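Local coordinates for protein involved in catabolism of external DNA (Legionella pneumophila subsp. pneumophila, PDB 2OO3) that probably methylates a specific adenine of 23S ribosomal RNA at N6, using S-adenosyl-L-methionine as the methyl donor, at residues A[172-186]-A[205-219]. Sequence-based numbering, arbitrary orientation.
With SO4 (sulfate ion), chain C.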
loop_
_atom_site.group_PDB
_atom_site.type_symbol
_atom_site.label_atom_id
_atom_site.label_comp_id
_atom_site.label_asym_id
_atom_site.label_seq_id
_atom_site.Cartn_x
_atom_site.Cartn_y
_atom_site.Cartn_z
ATOM N N LYS A 172 16.441 -5.919 9.751
ATOM C CA LYS A 172 17.098 -4.665 9.431
ATOM C C LYS A 172 17.557 -4.705 7.974
ATOM O O LYS A 172 17.498 -3.699 7.252
ATOM C CB LYS A 172 18.312 -4.530 10.359
ATOM C CG LYS A 172 19.156 -3.322 10.207
ATOM C CD LYS A 172 20.335 -3.565 11.127
ATOM C CE LYS A 172 21.575 -2.884 10.708
ATOM N NZ LYS A 172 22.518 -2.861 11.868
ATOM N N GLU A 173 17.996 -5.879 7.529
ATOM C CA GLU A 173 18.550 -5.979 6.174
ATOM C C GLU A 173 17.511 -5.679 5.082
ATOM O O GLU A 173 17.879 -5.342 3.967
ATOM C CB GLU A 173 19.215 -7.344 5.963
ATOM C CG GLU A 173 20.493 -7.578 6.848
ATOM C CD GLU A 173 20.220 -7.811 8.370
ATOM O OE1 GLU A 173 19.108 -8.286 8.741
ATOM O OE2 GLU A 173 21.153 -7.524 9.189
ATOM N N GLU A 174 16.221 -5.790 5.411
ATOM C CA GLU A 174 15.142 -5.453 4.456
ATOM C C GLU A 174 15.233 -4.014 3.945
ATOM O O GLU A 174 14.797 -3.704 2.820
ATOM C CB GLU A 174 13.778 -5.718 5.080
ATOM C CG GLU A 174 13.536 -7.219 5.331
ATOM C CD GLU A 174 12.133 -7.510 5.864
ATOM O OE1 GLU A 174 11.153 -7.105 5.191
ATOM O OE2 GLU A 174 12.021 -8.132 6.959
ATOM N N TYR A 175 15.803 -3.126 4.767
ATOM C CA TYR A 175 15.907 -1.714 4.395
ATOM C C TYR A 175 16.931 -1.486 3.279
ATOM O O TYR A 175 16.939 -0.435 2.646
ATOM C CB TYR A 175 16.309 -0.876 5.603
ATOM C CG TYR A 175 15.231 -0.649 6.634
ATOM C CD1 TYR A 175 14.356 0.441 6.530
ATOM C CD2 TYR A 175 15.127 -1.477 7.730
ATOM C CE1 TYR A 175 13.381 0.683 7.522
ATOM C CE2 TYR A 175 14.143 -1.271 8.708
ATOM C CZ TYR A 175 13.291 -0.189 8.612
ATOM O OH TYR A 175 12.351 -0.004 9.605
ATOM N N LYS A 176 17.822 -2.452 3.072
ATOM C CA LYS A 176 18.705 -2.427 1.892
ATOM C C LYS A 176 18.319 -3.430 0.812
ATOM O O LYS A 176 18.522 -3.146 -0.377
ATOM C CB LYS A 176 20.188 -2.563 2.262
ATOM C CG LYS A 176 20.537 -3.743 3.040
ATOM C CD LYS A 176 22.053 -3.983 2.955
ATOM C CE LYS A 176 22.392 -5.411 3.403
ATOM N NZ LYS A 176 22.437 -5.450 4.894
ATOM N N GLU A 177 17.748 -4.579 1.201
ATOM C CA GLU A 177 17.282 -5.551 0.191
ATOM C C GLU A 177 16.218 -4.948 -0.738
ATOM O O GLU A 177 16.225 -5.154 -1.940
ATOM C CB GLU A 177 16.703 -6.776 0.868
ATOM C CG GLU A 177 17.765 -7.620 1.559
ATOM C CD GLU A 177 17.197 -8.684 2.469
ATOM O OE1 GLU A 177 15.956 -8.750 2.629
ATOM O OE2 GLU A 177 18.002 -9.471 3.022
ATOM N N ILE A 178 15.283 -4.216 -0.143
ATOM C CA ILE A 178 14.120 -3.715 -0.870
ATOM C C ILE A 178 14.502 -2.712 -1.949
ATOM O O ILE A 178 14.149 -2.927 -3.103
ATOM C CB ILE A 178 13.012 -3.184 0.112
ATOM C CG1 ILE A 178 12.395 -4.375 0.861
ATOM C CG2 ILE A 178 11.969 -2.355 -0.616
ATOM C CD1 ILE A 178 11.707 -5.431 -0.022
ATOM N N PRO A 179 15.240 -1.636 -1.606
ATOM C CA PRO A 179 15.605 -0.736 -2.701
ATOM C C PRO A 179 16.495 -1.390 -3.751
ATOM O O PRO A 179 16.437 -0.992 -4.898
ATOM C CB PRO A 179 16.387 0.372 -2.003
ATOM C CG PRO A 179 15.847 0.365 -0.568
ATOM C CD PRO A 179 15.710 -1.126 -0.310
ATOM N N TYR A 180 17.328 -2.347 -3.338
ATOM C CA TYR A 180 18.162 -3.105 -4.272
ATOM C C TYR A 180 17.273 -3.836 -5.297
ATOM O O TYR A 180 17.493 -3.725 -6.492
ATOM C CB TYR A 180 19.027 -4.125 -3.538
ATOM C CG TYR A 180 20.034 -4.838 -4.437
ATOM C CD1 TYR A 180 21.194 -4.200 -4.827
ATOM C CD2 TYR A 180 19.812 -6.139 -4.890
ATOM C CE1 TYR A 180 22.128 -4.827 -5.636
ATOM C CE2 TYR A 180 20.753 -6.789 -5.715
ATOM C CZ TYR A 180 21.912 -6.114 -6.072
ATOM O OH TYR A 180 22.882 -6.710 -6.892
ATOM N N ALA A 181 16.276 -4.566 -4.808
ATOM C CA ALA A 181 15.346 -5.269 -5.676
ATOM C C ALA A 181 14.543 -4.315 -6.594
ATOM O O ALA A 181 14.347 -4.606 -7.783
ATOM C CB ALA A 181 14.400 -6.132 -4.845
ATOM N N ILE A 182 14.039 -3.213 -6.045
ATOM C CA ILE A 182 13.334 -2.220 -6.887
ATOM C C ILE A 182 14.263 -1.614 -7.933
ATOM O O ILE A 182 13.871 -1.456 -9.082
ATOM C CB ILE A 182 12.658 -1.112 -6.052
ATOM C CG1 ILE A 182 11.666 -1.734 -5.061
ATOM C CG2 ILE A 182 11.993 -0.027 -6.965
ATOM C CD1 ILE A 182 11.176 -0.770 -3.942
ATOM N N LYS A 183 15.506 -1.284 -7.558
ATOM C CA LYS A 183 16.431 -0.751 -8.544
ATOM C C LYS A 183 16.591 -1.728 -9.710
ATOM O O LYS A 183 16.550 -1.313 -10.884
ATOM C CB LYS A 183 17.801 -0.417 -7.911
ATOM C CG LYS A 183 18.765 0.284 -8.908
ATOM C CD LYS A 183 20.044 0.732 -8.193
ATOM C CE LYS A 183 21.147 0.999 -9.166
ATOM N NZ LYS A 183 22.433 1.359 -8.435
ATOM N N ASN A 184 16.703 -3.022 -9.406
ATOM C CA ASN A 184 16.911 -4.029 -10.456
ATOM C C ASN A 184 15.684 -4.121 -11.359
ATOM O O ASN A 184 15.814 -4.145 -12.583
ATOM C CB ASN A 184 17.178 -5.417 -9.861
ATOM C CG ASN A 184 17.163 -6.520 -10.921
ATOM O OD1 ASN A 184 16.282 -7.414 -10.922
ATOM N ND2 ASN A 184 18.122 -6.445 -11.854
ATOM N N ALA A 185 14.507 -4.164 -10.716
ATOM C CA ALA A 185 13.220 -4.236 -11.389
ATOM C C ALA A 185 13.058 -3.025 -12.304
ATOM O O ALA A 185 12.713 -3.175 -13.459
ATOM C CB ALA A 185 12.097 -4.285 -10.350
ATOM N N TYR A 186 13.326 -1.832 -11.772
ATOM C CA TYR A 186 13.193 -0.595 -12.519
ATOM C C TYR A 186 14.095 -0.601 -13.761
ATOM O O TYR A 186 13.680 -0.114 -14.825
ATOM C CB TYR A 186 13.526 0.604 -11.621
ATOM C CG TYR A 186 13.365 1.934 -12.308
ATOM C CD1 TYR A 186 12.123 2.586 -12.348
ATOM C CD2 TYR A 186 14.455 2.544 -12.934
ATOM C CE1 TYR A 186 11.991 3.796 -12.987
ATOM C CE2 TYR A 186 14.330 3.750 -13.548
ATOM C CZ TYR A 186 13.102 4.366 -13.577
ATOM O OH TYR A 186 12.993 5.560 -14.226
ATOM N N TRP A 205 17.777 4.250 9.923
ATOM C CA TRP A 205 17.541 3.158 8.997
ATOM C C TRP A 205 16.646 3.640 7.865
ATOM O O TRP A 205 16.916 3.363 6.721
ATOM C CB TRP A 205 16.863 1.992 9.701
ATOM C CG TRP A 205 17.715 1.272 10.737
ATOM C CD1 TRP A 205 19.039 1.520 11.060
ATOM C CD2 TRP A 205 17.310 0.170 11.543
ATOM N NE1 TRP A 205 19.465 0.623 12.023
ATOM C CE2 TRP A 205 18.421 -0.203 12.342
ATOM C CE3 TRP A 205 16.113 -0.560 11.658
ATOM C CZ2 TRP A 205 18.364 -1.254 13.242
ATOM C CZ3 TRP A 205 16.060 -1.613 12.554
ATOM C CH2 TRP A 205 17.191 -1.950 13.337
ATOM N N THR A 206 15.563 4.326 8.211
ATOM C CA THR A 206 14.669 4.899 7.198
ATOM C C THR A 206 15.391 5.876 6.237
ATOM O O THR A 206 15.195 5.814 5.021
ATOM C CB THR A 206 13.426 5.530 7.857
ATOM O OG1 THR A 206 12.695 4.496 8.547
ATOM C CG2 THR A 206 12.540 6.154 6.796
ATOM N N GLU A 207 16.273 6.729 6.769
ATOM C CA GLU A 207 17.008 7.663 5.927
ATOM C C GLU A 207 17.969 6.941 4.964
ATOM O O GLU A 207 18.195 7.410 3.836
ATOM C CB GLU A 207 17.775 8.697 6.768
ATOM C CG GLU A 207 16.889 9.774 7.458
ATOM C CD GLU A 207 16.088 10.624 6.447
ATOM O OE1 GLU A 207 16.551 10.830 5.316
ATOM O OE2 GLU A 207 14.972 11.060 6.758
ATOM N N GLN A 208 18.544 5.815 5.407
ATOM C CA GLN A 208 19.424 5.029 4.528
ATOM C C GLN A 208 18.638 4.344 3.407
ATOM O O GLN A 208 19.092 4.265 2.251
ATOM C CB GLN A 208 20.230 4.013 5.327
ATOM C CG GLN A 208 21.345 4.692 6.198
ATOM C CD GLN A 208 21.890 3.741 7.244
ATOM O OE1 GLN A 208 22.712 2.886 6.926
ATOM N NE2 GLN A 208 21.419 3.871 8.496
ATOM N N PHE A 209 17.467 3.844 3.769
ATOM C CA PHE A 209 16.498 3.292 2.805
ATOM C C PHE A 209 16.128 4.377 1.785
ATOM O O PHE A 209 16.226 4.168 0.565
ATOM C CB PHE A 209 15.261 2.807 3.591
ATOM C CG PHE A 209 14.056 2.445 2.730
ATOM C CD1 PHE A 209 13.918 1.164 2.205
ATOM C CD2 PHE A 209 13.051 3.390 2.477
ATOM C CE1 PHE A 209 12.780 0.818 1.415
ATOM C CE2 PHE A 209 11.928 3.059 1.675
ATOM C CZ PHE A 209 11.800 1.777 1.154
ATOM N N LEU A 210 15.731 5.551 2.279
ATOM C CA LEU A 210 15.307 6.630 1.389
ATOM C C LEU A 210 16.434 7.124 0.427
ATOM O O LEU A 210 16.154 7.486 -0.720
ATOM C CB LEU A 210 14.737 7.804 2.204
ATOM C CG LEU A 210 13.396 7.586 2.920
ATOM C CD1 LEU A 210 13.056 8.803 3.746
ATOM C CD2 LEU A 210 12.270 7.273 1.897
ATOM N N ARG A 211 17.695 7.098 0.869
ATOM C CA ARG A 211 18.802 7.524 -0.002
ATOM C C ARG A 211 18.940 6.555 -1.176
ATOM O O ARG A 211 19.138 6.982 -2.330
ATOM C CB ARG A 211 20.129 7.642 0.769
ATOM C CG ARG A 211 21.356 8.086 -0.117
ATOM C CD ARG A 211 22.625 8.324 0.738
ATOM N NE ARG A 211 22.491 9.458 1.663
ATOM C CZ ARG A 211 22.625 10.744 1.322
ATOM N NH1 ARG A 211 22.906 11.088 0.068
ATOM N NH2 ARG A 211 22.465 11.693 2.235
ATOM N N LYS A 212 18.801 5.261 -0.900
ATOM C CA LYS A 212 18.805 4.256 -1.971
ATOM C C LYS A 212 17.597 4.400 -2.901
ATOM O O LYS A 212 17.759 4.318 -4.103
ATOM C CB LYS A 212 18.857 2.817 -1.423
ATOM C CG LYS A 212 20.066 2.519 -0.574
ATOM C CD LYS A 212 21.336 3.136 -1.162
ATOM C CE LYS A 212 22.074 2.173 -2.059
ATOM N NZ LYS A 212 23.434 2.703 -2.372
ATOM N N MET A 213 16.408 4.645 -2.350
ATOM C CA MET A 213 15.217 4.854 -3.195
ATOM C C MET A 213 15.415 6.073 -4.109
ATOM O O MET A 213 15.063 6.050 -5.300
ATOM C CB MET A 213 13.944 5.051 -2.343
ATOM C CG MET A 213 13.462 3.772 -1.634
ATOM S SD MET A 213 13.249 2.249 -2.675
ATOM C CE MET A 213 12.168 2.884 -4.001
ATOM N N ARG A 214 16.012 7.125 -3.551
ATOM C CA ARG A 214 16.200 8.363 -4.308
ATOM C C ARG A 214 17.094 8.164 -5.521
ATOM O O ARG A 214 16.845 8.752 -6.563
ATOM C CB ARG A 214 16.703 9.485 -3.404
ATOM C CG ARG A 214 16.351 10.866 -3.887
ATOM C CD ARG A 214 16.018 11.846 -2.711
ATOM N NE ARG A 214 16.870 11.638 -1.546
ATOM C CZ ARG A 214 16.437 11.351 -0.313
ATOM N NH1 ARG A 214 15.130 11.288 -0.040
ATOM N NH2 ARG A 214 17.328 11.169 0.670
ATOM N N GLU A 215 18.079 7.284 -5.418
ATOM C CA GLU A 215 18.989 7.004 -6.535
ATOM C C GLU A 215 18.363 6.331 -7.771
ATOM O O GLU A 215 18.917 6.416 -8.875
ATOM C CB GLU A 215 20.183 6.189 -6.023
ATOM C CG GLU A 215 21.014 6.977 -4.979
ATOM C CD GLU A 215 22.063 6.128 -4.268
ATOM O OE1 GLU A 215 22.201 4.917 -4.591
ATOM O OE2 GLU A 215 22.744 6.668 -3.366
ATOM N N ILE A 216 17.220 5.667 -7.590
ATOM C CA ILE A 216 16.616 4.861 -8.653
ATOM C C ILE A 216 16.032 5.732 -9.776
ATOM O O ILE A 216 16.261 5.479 -10.972
ATOM C CB ILE A 216 15.556 3.913 -8.073
ATOM C CG1 ILE A 216 16.222 2.967 -7.058
ATOM C CG2 ILE A 216 14.836 3.117 -9.200
ATOM C CD1 ILE A 216 15.233 2.071 -6.296
ATOM N N SER A 217 15.308 6.772 -9.380
ATOM C CA SER A 217 14.588 7.619 -10.299
ATOM C C SER A 217 14.198 8.917 -9.629
ATOM O O SER A 217 13.886 8.962 -8.437
ATOM C CB SER A 217 13.327 6.894 -10.819
ATOM O OG SER A 217 12.595 7.748 -11.671
ATOM N N SER A 218 14.231 9.978 -10.414
ATOM C CA SER A 218 13.804 11.293 -9.986
ATOM C C SER A 218 12.332 11.540 -10.307
ATOM O O SER A 218 11.769 12.595 -9.944
ATOM C CB SER A 218 14.623 12.330 -10.739
ATOM O OG SER A 218 14.504 12.036 -12.117
ATOM N N LYS A 219 11.684 10.604 -10.993
ATOM C CA LYS A 219 10.243 10.787 -11.241
ATOM C C LYS A 219 9.551 10.075 -10.087
ATOM O O LYS A 219 9.062 8.932 -10.235
ATOM C CB LYS A 219 9.790 10.169 -12.567
ATOM C CG LYS A 219 10.354 10.833 -13.829
ATOM C CD LYS A 219 9.648 10.255 -15.069
ATOM C CE LYS A 219 10.628 9.887 -16.150
ATOM N NZ LYS A 219 11.306 8.584 -15.884
HETATM S S SO4 C . 14.828 9.227 -14.253
HETATM O O1 SO4 C . 13.426 9.011 -13.915
HETATM O O2 SO4 C . 15.453 7.926 -14.493
HETATM O O3 SO4 C . 14.888 10.038 -15.468
HETATM O O4 SO4 C . 15.546 9.883 -13.167
HETATM O O HOH W 1 12.661 2.650 10.493
HETATM O O HOH W 2 11.015 6.920 -13.847
#
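Tyr175 and Trp205 begin a line of apolar contacts between helix 174-186 and helix 205-216. The axes of the two helix segments run nearly parallel, 11° apart and 9.0 Å at closest approach. Trp205 CB stands over the centre of the Tyr175 ring, 4.1 Å from its centroid. The two ring planes are oblique, at 59°. With chi1 at 179°, Lys172 swings CG opposite its own N, and the extended chain crosses one face of the indole; CG lies 3.8 Å from the centroid of the six-membered ring.

Further along, Pro179 CG meets Phe209 CD1 at 3.5 Å, while Pro179 CB packs on Lys212 CB and Met213 SD. Ile178 CG2 touches the edge of the Phe209 ring. Ile216 is a knob among Pro179, Ile182, Lys183 and Tyr186. Its CG2 makes an off-centre, oblique CH-pi contact with the Tyr186 ring, with Tyr186 CG 3.6 Å away.

A water-mediated link lies at one end. One water joins Tyr175 OH to Thr206 OG1, which also bonds to Pro199 O. At the other end a sulfate, probably from crystallisation, lies beside Tyr186. It accepts from Ser217 OG at 2.7 Å and Lys219 NZ at 2.9 Å, both through O1. Ser218 and Lys278 also bind it.

The two helices precede and follow strand 193-200 in the chain and pack side by side on strands 193-200 and 237-243 of the Rossmann-like sheet. With no clear direct hydrogen bond between them, their pairing rests mainly on shape and apolar packing.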